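Local atomic coordinates of lysyl oxidase (Pichia pastoris, PDB entry 1W7C), a protein that probably oxidises primary amines, lysyl side chains among them, to aldehydes, using one copper ion and one topaquinone cofactor per subunit. Residues 508-513 and 554-559; 192-197 and 204-209; 377-382 and 400-405; 15-20 and 70-75. All coordinates share one frame; numbering follows the deposited sequence.

Contact 1: residues 508-513 and 554-559. Unlike the reference sequence in segment 508-513: Q509 (reference Lys).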
# COMPACT_ATOMS: atom_id res chain seq x y z
N SER A 508 20.10 -5.33 -11.21
CA SER A 508 20.99 -4.66 -10.29
C SER A 508 20.26 -4.20 -9.07
O SER A 508 19.03 -4.16 -9.03
CB SER A 508 21.64 -3.45 -10.95
OG SER A 508 20.66 -2.42 -11.18
N GLN A 509 21.00 -3.88 -8.03
CA GLN A 509 20.44 -3.23 -6.87
C GLN A 509 21.30 -2.04 -6.48
O GLN A 509 22.54 -2.13 -6.52
CB GLN A 509 20.36 -4.21 -5.70
CG GLN A 509 21.63 -4.77 -5.24
CD GLN A 509 21.46 -5.74 -4.12
OE1 GLN A 509 20.37 -5.85 -3.53
NE2 GLN A 509 22.55 -6.46 -3.80
N TYR A 510 20.66 -0.95 -6.12
CA TYR A 510 21.33 0.13 -5.41
C TYR A 510 21.18 -0.12 -3.92
O TYR A 510 20.07 0.01 -3.39
CB TYR A 510 20.77 1.50 -5.80
CG TYR A 510 21.25 1.99 -7.15
CD1 TYR A 510 20.62 1.62 -8.31
CD2 TYR A 510 22.39 2.76 -7.26
CE1 TYR A 510 21.07 2.05 -9.54
CE2 TYR A 510 22.85 3.17 -8.49
CZ TYR A 510 22.19 2.82 -9.63
OH TYR A 510 22.64 3.22 -10.87
N VAL A 511 22.27 -0.50 -3.27
CA VAL A 511 22.31 -0.81 -1.85
C VAL A 511 22.55 0.51 -1.12
O VAL A 511 23.41 1.30 -1.51
CB VAL A 511 23.44 -1.83 -1.53
CG1 VAL A 511 23.60 -2.09 -0.04
CG2 VAL A 511 23.20 -3.10 -2.31
N MET A 512 21.82 0.72 -0.03
CA MET A 512 21.92 1.93 0.78
C MET A 512 22.49 1.58 2.12
O MET A 512 22.02 0.67 2.76
CB MET A 512 20.52 2.51 0.96
CG MET A 512 19.81 2.89 -0.33
SD MET A 512 18.08 3.23 -0.03
CE MET A 512 17.59 3.67 -1.68
N LYS A 513 23.45 2.37 2.58
CA LYS A 513 24.08 2.08 3.86
C LYS A 513 24.57 3.34 4.52
O LYS A 513 24.85 4.31 3.85
CB LYS A 513 25.28 1.16 3.67
CG LYS A 513 26.23 1.72 2.69
N ILE A 554 17.18 -0.61 -3.75
CA ILE A 554 16.29 -0.47 -4.93
C ILE A 554 16.70 -1.53 -5.94
O ILE A 554 17.86 -1.59 -6.33
CB ILE A 554 16.44 0.96 -5.57
CG1 ILE A 554 15.88 2.02 -4.60
CG2 ILE A 554 15.80 1.04 -6.96
CD1 ILE A 554 16.20 3.46 -5.01
N LEU A 555 15.73 -2.34 -6.37
CA LEU A 555 15.96 -3.44 -7.33
C LEU A 555 15.53 -3.00 -8.73
O LEU A 555 14.40 -2.56 -8.96
CB LEU A 555 15.16 -4.68 -6.96
CG LEU A 555 15.27 -5.88 -7.91
CD1 LEU A 555 16.63 -6.43 -7.93
CD2 LEU A 555 14.26 -6.96 -7.51
N LEU A 556 16.45 -3.16 -9.68
CA LEU A 556 16.25 -2.75 -11.05
C LEU A 556 16.41 -3.90 -12.04
O LEU A 556 17.31 -4.74 -11.88
CB LEU A 556 17.24 -1.65 -11.47
CG LEU A 556 17.30 -0.36 -10.66
CD1 LEU A 556 18.38 0.55 -11.18
CD2 LEU A 556 15.94 0.32 -10.59
N ILE A 557 15.61 -3.86 -13.10
CA ILE A 557 15.92 -4.51 -14.34
C ILE A 557 16.33 -3.43 -15.33
O ILE A 557 15.56 -2.55 -15.66
CB ILE A 557 14.75 -5.33 -14.87
CG1 ILE A 557 14.26 -6.36 -13.82
CG2 ILE A 557 15.13 -6.00 -16.20
CD1 ILE A 557 15.23 -7.37 -13.35
N GLU A 558 17.59 -3.51 -15.76
CA GLU A 558 18.21 -2.53 -16.65
C GLU A 558 18.37 -3.09 -18.06
O GLU A 558 18.63 -4.28 -18.24
CB GLU A 558 19.65 -2.22 -16.17
CG GLU A 558 19.76 -1.63 -14.78
CD GLU A 558 21.20 -1.34 -14.39
OE1 GLU A 558 22.15 -1.67 -15.17
OE2 GLU A 558 21.43 -0.82 -13.25
N SER A 559 18.24 -2.23 -19.05
CA SER A 559 18.74 -2.57 -20.38
C SER A 559 20.25 -2.84 -20.28
O SER A 559 20.95 -2.08 -19.62
CB SER A 559 18.53 -1.42 -21.31
OG SER A 559 19.00 -1.76 -22.61
O HOH W 1 21.67 1.95 -13.17
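S508 OG is set between its own backbone N and carbonyl carbon (chi1 69°), while E558 runs out fully extended beyond CG, and these torsions bring hydroxyl and carboxylate together. S508 OG, in the conformer described (one of two in the model), donates to E558 OE2 over 2.7 Å, arriving 57° out of the carboxylate plane. The same OE2 accepts from a water that also bonds Y510 OH, so serine, glutamate and tyrosine are tied into one polar cluster. The backbone evidence is that of an antiparallel pair: S508 and L556 exchange two N-H...O bonds, with L556 N to S508 O at 2.8 Å, and Y510 and I554 exchange two more. Between them lies the non-hydrogen-bonded pair Q509 and L555, where Q509 CA approaches I554 O to 3.1 Å in a CA-H...O contact. On the sheet face that carries Y510 and L556, L556 CD1 lies at the edge of the tyrosine ring, 3.5 Å from Y510 CE1. Further along, M512 CE reaches over to I554 CD1 at 3.6 Å. L477, F487 and L655 of the second subunit pack on Y510, M512 and I554, respectively, so this apolar end of the face belongs to the dimer interface. Within the beta-sandwich enzyme domain, strand 504-518 also pairs with strand 526-536, whose R534 makes a salt bridge with E558 OE1, and strand 553-559 is flanked on its other edge by strand 569-576.

Contact 2: residues 192-197 and 204-209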
# COMPACT_ATOMS: atom_id res chain seq x y z
N THR A 192 -11.98 -34.77 7.42
CA THR A 192 -12.78 -34.34 8.55
C THR A 192 -14.23 -34.20 8.15
O THR A 192 -14.58 -34.45 6.99
CB THR A 192 -12.23 -33.01 9.13
OG1 THR A 192 -12.81 -32.77 10.42
CG2 THR A 192 -12.60 -31.79 8.26
N CYS A 193 -15.06 -33.81 9.11
CA CYS A 193 -16.46 -33.54 8.86
C CYS A 193 -16.83 -32.14 9.33
O CYS A 193 -16.30 -31.64 10.33
CB CYS A 193 -17.35 -34.56 9.60
SG CYS A 193 -17.08 -36.28 9.17
N ASN A 194 -17.75 -31.51 8.60
CA ASN A 194 -18.24 -30.18 8.93
C ASN A 194 -19.76 -30.20 8.92
O ASN A 194 -20.37 -30.96 8.15
CB ASN A 194 -17.76 -29.15 7.90
CG ASN A 194 -16.25 -29.01 7.86
OD1 ASN A 194 -15.53 -29.97 7.57
ND2 ASN A 194 -15.76 -27.79 8.11
N ILE A 195 -20.38 -29.37 9.75
CA ILE A 195 -21.84 -29.30 9.79
C ILE A 195 -22.36 -28.68 8.48
O ILE A 195 -21.79 -27.71 7.99
CB ILE A 195 -22.31 -28.46 11.01
CG1 ILE A 195 -21.74 -28.99 12.34
CG2 ILE A 195 -23.83 -28.37 11.03
CD1 ILE A 195 -22.23 -30.32 12.76
N ASN A 196 -23.42 -29.24 7.91
CA ASN A 196 -24.03 -28.66 6.71
C ASN A 196 -24.71 -27.36 7.05
O ASN A 196 -25.37 -27.25 8.09
CB ASN A 196 -25.11 -29.57 6.10
CG ASN A 196 -24.58 -30.90 5.61
OD1 ASN A 196 -23.39 -31.07 5.36
ND2 ASN A 196 -25.49 -31.85 5.45
N THR A 197 -24.57 -26.38 6.17
CA THR A 197 -25.26 -25.10 6.31
C THR A 197 -25.97 -24.77 5.02
O THR A 197 -25.70 -25.37 3.98
CB THR A 197 -24.29 -23.95 6.61
OG1 THR A 197 -23.54 -23.64 5.42
CG2 THR A 197 -23.29 -24.32 7.69
N LEU A 204 -16.86 -22.69 8.82
CA LEU A 204 -16.96 -22.12 10.16
C LEU A 204 -17.50 -23.10 11.19
O LEU A 204 -17.53 -22.78 12.37
CB LEU A 204 -17.84 -20.86 10.13
CG LEU A 204 -17.37 -19.71 9.22
CD1 LEU A 204 -18.23 -18.48 9.39
CD2 LEU A 204 -15.91 -19.36 9.44
N VAL A 205 -17.87 -24.31 10.74
CA VAL A 205 -18.39 -25.34 11.64
C VAL A 205 -17.70 -26.69 11.45
O VAL A 205 -18.35 -27.72 11.21
CB VAL A 205 -19.93 -25.43 11.50
CG1 VAL A 205 -20.59 -24.27 12.21
CG2 VAL A 205 -20.35 -25.44 10.04
N PRO A 206 -16.37 -26.70 11.59
CA PRO A 206 -15.61 -27.95 11.63
C PRO A 206 -15.88 -28.67 12.94
O PRO A 206 -15.91 -28.05 14.02
CB PRO A 206 -14.16 -27.48 11.57
CG PRO A 206 -14.16 -26.13 12.27
CD PRO A 206 -15.50 -25.54 11.86
N THR A 207 -16.05 -29.99 12.86
CA THR A 207 -16.48 -30.79 14.03
C THR A 207 -15.39 -31.30 14.95
O THR A 207 -15.69 -31.75 16.05
CB THR A 207 -17.27 -32.00 13.57
OG1 THR A 207 -16.44 -32.86 12.77
CG2 THR A 207 -18.45 -31.60 12.68
N GLY A 208 -14.15 -31.31 14.49
CA GLY A 208 -13.06 -31.94 15.23
C GLY A 208 -13.06 -33.45 15.15
O GLY A 208 -12.32 -34.11 15.88
N PHE A 209 -13.88 -34.02 14.25
CA PHE A 209 -13.79 -35.45 13.98
C PHE A 209 -12.93 -35.67 12.75
O PHE A 209 -13.21 -35.12 11.69
CB PHE A 209 -15.17 -36.05 13.75
CG PHE A 209 -15.14 -37.53 13.58
CD1 PHE A 209 -15.08 -38.34 14.67
CD2 PHE A 209 -15.05 -38.10 12.32
CE1 PHE A 209 -15.01 -39.69 14.53
CE2 PHE A 209 -14.97 -39.48 12.17
CZ PHE A 209 -14.94 -40.26 13.28
O HOH W 2 -12.83 -30.59 12.11
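C193 O is gripped twice by T207: the backbone N reaches it over 3.0 Å, and OG1 over 2.7 Å from well above the carbonyl plane. The motif is an ST turn, since T207 OG1 also accepts from F209 N at 3.2 Å. It sits at the corner the chain turns at G208, between the short 206-207 strand and strand 209-214; the latter is the antiparallel neighbour of strand 187-195 in a five-stranded sheet. A chi1 of 63° holds T207 OG1 between its backbone N and carbonyl carbon, where it serves both partners. A valine in its place would probably leave C193 O with one donor fewer and F209 N without its acceptor, freeing the corner to shift. F209 O is in turn met by T192 OG1 at 2.7 Å, from above the carbonyl plane, and only weakly by C193 N. A water joins T192 OG1 to G208 N and so bridges the bend. C193 is locked to C172 by a disulfide, and its SG lies obliquely to the F209 ring. N194 ND2 packs on P206 CA while bonding E202 O, and N194 OD1 takes H173 NE2. Beyond, I195 N donates to V205 O at 3.0 Å, and the two side chains cross at about a right angle with I195 CB 3.7 Å from V205 CG2.

Contact 3: residues 377-382 and 400-405. Unlike the reference sequence in segment 377-382: S377 (reference Ala).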
# COMPACT_ATOMS: atom_id res chain seq x y z
N SER A 377 -19.58 0.88 -12.25
CA SER A 377 -20.62 0.87 -13.27
C SER A 377 -20.12 1.31 -14.67
O SER A 377 -20.71 0.95 -15.68
CB SER A 377 -21.82 1.72 -12.82
OG SER A 377 -22.39 1.18 -11.63
N THR A 378 -18.98 2.01 -14.71
CA THR A 378 -18.38 2.46 -15.97
C THR A 378 -17.50 1.37 -16.61
O THR A 378 -16.91 1.60 -17.66
CB THR A 378 -17.48 3.65 -15.72
OG1 THR A 378 -16.56 3.29 -14.67
CG2 THR A 378 -18.24 4.87 -15.24
N ALA A 379 -17.39 0.22 -15.98
CA ALA A 379 -16.53 -0.85 -16.50
C ALA A 379 -17.09 -1.44 -17.79
O ALA A 379 -18.30 -1.48 -17.97
CB ALA A 379 -16.37 -1.97 -15.51
N GLY A 380 -16.21 -1.91 -18.65
CA GLY A 380 -16.57 -2.81 -19.72
C GLY A 380 -16.18 -4.24 -19.34
O GLY A 380 -15.20 -4.48 -18.67
N TYR A 381 -16.99 -5.19 -19.83
CA TYR A 381 -16.83 -6.59 -19.47
C TYR A 381 -16.51 -7.46 -20.67
O TYR A 381 -16.98 -7.20 -21.80
CB TYR A 381 -18.14 -7.11 -18.84
CG TYR A 381 -18.36 -6.57 -17.48
CD1 TYR A 381 -19.12 -5.46 -17.29
CD2 TYR A 381 -17.75 -7.15 -16.37
CE1 TYR A 381 -19.31 -4.92 -16.04
CE2 TYR A 381 -17.93 -6.64 -15.13
CZ TYR A 381 -18.70 -5.52 -14.96
OH TYR A 381 -18.87 -4.98 -13.70
N PHE A 382 -15.73 -8.51 -20.41
CA PHE A 382 -15.21 -9.40 -21.45
C PHE A 382 -15.46 -10.85 -21.16
O PHE A 382 -15.43 -11.27 -20.01
CB PHE A 382 -13.69 -9.10 -21.67
CG PHE A 382 -13.51 -7.72 -22.23
CD1 PHE A 382 -13.44 -6.63 -21.38
CD2 PHE A 382 -13.61 -7.49 -23.60
CE1 PHE A 382 -13.43 -5.33 -21.90
CE2 PHE A 382 -13.59 -6.20 -24.12
CZ PHE A 382 -13.47 -5.13 -23.27
N CYS A 400 -13.13 -7.35 -16.15
CA CYS A 400 -13.61 -6.00 -16.44
C CYS A 400 -12.45 -5.05 -16.60
O CYS A 400 -11.35 -5.28 -16.05
CB CYS A 400 -14.57 -5.47 -15.35
SG CYS A 400 -13.72 -5.06 -13.80
N VAL A 401 -12.72 -3.98 -17.34
CA VAL A 401 -11.79 -2.92 -17.60
C VAL A 401 -12.45 -1.60 -17.28
O VAL A 401 -13.56 -1.34 -17.73
CB VAL A 401 -11.37 -2.96 -19.08
CG1 VAL A 401 -10.36 -1.83 -19.40
CG2 VAL A 401 -10.80 -4.37 -19.45
N PHE A 402 -11.80 -0.76 -16.49
CA PHE A 402 -12.35 0.53 -16.12
C PHE A 402 -11.28 1.56 -15.85
O PHE A 402 -10.15 1.23 -15.47
CB PHE A 402 -13.31 0.45 -14.91
CG PHE A 402 -12.67 -0.00 -13.62
CD1 PHE A 402 -12.54 -1.35 -13.33
CD2 PHE A 402 -12.24 0.93 -12.68
CE1 PHE A 402 -11.98 -1.78 -12.13
CE2 PHE A 402 -11.67 0.51 -11.47
CZ PHE A 402 -11.55 -0.84 -11.20
N GLU A 403 -11.64 2.82 -16.08
CA GLU A 403 -10.78 3.93 -15.73
C GLU A 403 -11.20 4.49 -14.37
O GLU A 403 -12.33 4.87 -14.15
CB GLU A 403 -10.83 5.02 -16.78
CG GLU A 403 -9.73 6.06 -16.56
CD GLU A 403 -9.68 7.14 -17.63
OE1 GLU A 403 -10.75 7.59 -18.11
OE2 GLU A 403 -8.55 7.57 -17.96
N ASN A 404 -10.28 4.46 -13.41
CA ASN A 404 -10.54 5.07 -12.11
C ASN A 404 -10.04 6.50 -12.09
O ASN A 404 -9.15 6.85 -12.87
CB ASN A 404 -9.88 4.28 -10.97
CG ASN A 404 -10.44 4.64 -9.61
OD1 ASN A 404 -11.64 4.99 -9.49
ND2 ASN A 404 -9.60 4.55 -8.56
N GLN A 405 -10.61 7.32 -11.19
CA GLN A 405 -9.98 8.57 -10.77
C GLN A 405 -9.45 8.30 -9.38
O GLN A 405 -10.20 8.14 -8.42
CB GLN A 405 -11.00 9.71 -10.76
CG GLN A 405 -10.36 11.09 -10.50
CD GLN A 405 -9.45 11.55 -11.61
OE1 GLN A 405 -8.25 11.76 -11.39
NE2 GLN A 405 -10.03 11.81 -12.79
O HOH W 3 -14.21 2.72 -17.87
O HOH W 4 -14.78 5.36 -15.18
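A379 CB presses on two bumps of the facing strand, C400 CB and F402 CB, each 3.9 Å away. This is the open end of the beta hairpin formed by strands 380-388 and 391-405, and its last regular pair is G380 with V401, joined by two backbone hydrogen bonds; G380 N to V401 O spans 2.9 Å. Shape differs between the two faces. On one, the Y381 ring meets the methylene of C400 obliquely, with CE2 of Y381 3.6 Å from C400 CB, so that this small carbon is touched by both an aromatic ring and a methyl group. C400 SG, bonded to C375 in a disulfide, stands obliquely to the same ring. On the other face G380 contributes no side chain, and the bump offered to V401 comes from the next residue but one: F382 CE1 meets V401 CG2 diagonally at 3.7 Å. The F382 ring is itself boxed in by edge-to-face contacts with F302 and Y295. F402 turns CG between its backbone N and carbonyl carbon (chi1 64°), which leaves CB against A379 while the ring leads off and packs on P376. Past A379 the two chains part and water takes over the pairing. One water donates to T378 O and accepts from E403 N; a second accepts from T378 OG1 and donates to E403 O over 2.7 Å.

Contact 4: residues 15-20 and 70-75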
# COMPACT_ATOMS: atom_id res chain seq x y z
N ALA A 15 -5.99 -4.10 -33.41
CA ALA A 15 -4.75 -4.50 -32.78
C ALA A 15 -3.64 -4.47 -33.83
O ALA A 15 -3.91 -4.72 -35.04
CB ALA A 15 -4.87 -5.86 -32.22
N PRO A 16 -2.43 -4.10 -33.42
CA PRO A 16 -1.27 -4.13 -34.33
C PRO A 16 -1.01 -5.50 -34.96
O PRO A 16 -0.55 -5.58 -36.10
CB PRO A 16 -0.11 -3.72 -33.43
CG PRO A 16 -0.74 -2.93 -32.35
CD PRO A 16 -2.08 -3.55 -32.11
N LYS A 17 -1.25 -6.55 -34.20
CA LYS A 17 -1.00 -7.92 -34.61
C LYS A 17 -2.12 -8.81 -34.11
O LYS A 17 -3.02 -8.35 -33.40
CB LYS A 17 0.33 -8.40 -34.07
CG LYS A 17 1.53 -7.62 -34.60
CD LYS A 17 1.96 -8.10 -35.98
CE LYS A 17 3.09 -7.27 -36.61
NZ LYS A 17 3.88 -8.05 -37.68
N THR A 18 -2.10 -10.08 -34.48
CA THR A 18 -3.02 -11.11 -33.99
C THR A 18 -2.65 -11.50 -32.56
O THR A 18 -1.45 -11.63 -32.23
CB THR A 18 -2.89 -12.36 -34.89
OG1 THR A 18 -3.36 -12.05 -36.21
CG2 THR A 18 -3.79 -13.50 -34.42
N ASN A 19 -3.65 -11.79 -31.75
CA ASN A 19 -3.41 -12.31 -30.43
C ASN A 19 -3.05 -13.80 -30.50
O ASN A 19 -3.93 -14.69 -30.45
CB ASN A 19 -4.62 -12.05 -29.59
CG ASN A 19 -4.38 -12.43 -28.10
OD1 ASN A 19 -3.53 -13.26 -27.75
ND2 ASN A 19 -5.17 -11.83 -27.24
N ILE A 20 -1.76 -14.06 -30.62
CA ILE A 20 -1.23 -15.40 -30.77
C ILE A 20 -1.23 -16.20 -29.46
O ILE A 20 -0.82 -17.35 -29.43
CB ILE A 20 0.21 -15.34 -31.37
CG1 ILE A 20 1.13 -14.42 -30.55
CG2 ILE A 20 0.11 -14.85 -32.82
CD1 ILE A 20 2.59 -14.52 -30.90
N THR A 70 9.68 -12.49 -33.26
CA THR A 70 9.93 -12.35 -34.69
C THR A 70 8.62 -11.93 -35.39
O THR A 70 8.59 -11.06 -36.26
CB THR A 70 10.52 -13.65 -35.26
OG1 THR A 70 11.75 -13.94 -34.57
CG2 THR A 70 10.93 -13.49 -36.71
N TYR A 71 7.51 -12.54 -35.00
CA TYR A 71 6.20 -12.16 -35.51
C TYR A 71 5.81 -10.72 -35.15
O TYR A 71 5.37 -9.95 -35.99
CB TYR A 71 5.14 -13.15 -35.00
CG TYR A 71 3.74 -12.72 -35.30
CD1 TYR A 71 3.26 -12.70 -36.61
CD2 TYR A 71 2.88 -12.35 -34.29
CE1 TYR A 71 2.00 -12.29 -36.91
CE2 TYR A 71 1.59 -11.95 -34.57
CZ TYR A 71 1.15 -11.89 -35.88
OH TYR A 71 -0.10 -11.49 -36.13
N LEU A 72 5.96 -10.34 -33.88
CA LEU A 72 5.53 -9.03 -33.42
C LEU A 72 6.37 -7.89 -33.95
O LEU A 72 5.83 -6.83 -34.24
CB LEU A 72 5.59 -8.96 -31.88
CG LEU A 72 4.63 -9.91 -31.16
CD1 LEU A 72 4.89 -9.87 -29.67
CD2 LEU A 72 3.17 -9.58 -31.44
N ASP A 73 7.68 -8.14 -34.08
CA ASP A 73 8.66 -7.07 -34.27
C ASP A 73 9.39 -7.08 -35.62
O ASP A 73 9.91 -6.05 -36.03
CB ASP A 73 9.72 -7.13 -33.18
CG ASP A 73 9.21 -6.80 -31.82
OD1 ASP A 73 8.08 -6.22 -31.67
OD2 ASP A 73 9.95 -7.04 -30.86
N GLU A 74 9.45 -8.25 -36.26
CA GLU A 74 10.31 -8.47 -37.44
C GLU A 74 9.56 -9.11 -38.61
O GLU A 74 10.16 -9.77 -39.46
CB GLU A 74 11.59 -9.26 -37.06
CG GLU A 74 12.46 -8.55 -36.01
CD GLU A 74 13.69 -9.32 -35.58
OE1 GLU A 74 14.03 -10.34 -36.22
OE2 GLU A 74 14.34 -8.91 -34.60
N ASP A 75 8.26 -8.91 -38.70
CA ASP A 75 7.49 -9.34 -39.88
C ASP A 75 7.55 -10.87 -40.05
O ASP A 75 7.51 -11.38 -41.15
CB ASP A 75 7.98 -8.66 -41.17
CG ASP A 75 7.72 -7.15 -41.19
OD1 ASP A 75 6.77 -6.67 -40.57
OD2 ASP A 75 8.47 -6.36 -41.80
O HOH W 5 4.52 -10.41 -38.54
O HOH W 6 6.32 -7.26 -37.36
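The Y71 ring is the tightly packed part of this contact: K17 CD lies over one face, 4.3 Å from the ring centroid, and I20 CG2 approaches Y71 CE2 obliquely at 3.7 Å. K17 and T18 are each modelled in two conformers, and the contacts given are those of one. At the ring edge T18 N, in the ring plane, donates to Y71 OH across 3.0 Å, which helps fix the rotation of the ring. The bend of K17 at chi2 (-81°) carries CD and the rest of the chain past the tyrosine in the opposite direction; K17 CB separately lies against L72 CD2. With an alanine here in place of Y71, T18 N would probably lose its acceptor and the lysine methylenes the surface they lie on. The ammonium end is looser. K17 NZ donates to Y71 O over 2.9 Å, nearly along the C=O axis, and shares a water with that oxygen. A second water links NZ to D75 N, and the D75 carboxylate stays beyond salt-bridge range, OD1 being 4.3 Å from K17 NZ. The ammonium also stands over the ring face as a cation-pi partner. This is a lysine from a loop docked on the C-terminal turn of helix 65-73, in the N2 domain, where a positive charge probably suits the helix end.

Along the chain the contacts follow one another in series: contact 4 closes first, then contact 2, contact 3 and contact 1. Contacts 1 and 3 both belong to the enzyme domain and its extended strand system, and both touch the second subunit, yet their centres are 35 Å apart. Contact 4 fastens the loop before helix 26-39 to helix 65-73; its nearest atoms come within about 10 Å of contact 3 and 13 Å of contact 1. Contact 2, in the separate five-stranded sheet, lies across the chain's centre from contacts 1 and 4, centre to centre 50 and 53 Å away. The four thus sample different parts of the fold, and of these it is the two in the enzyme domain that touch the second subunit.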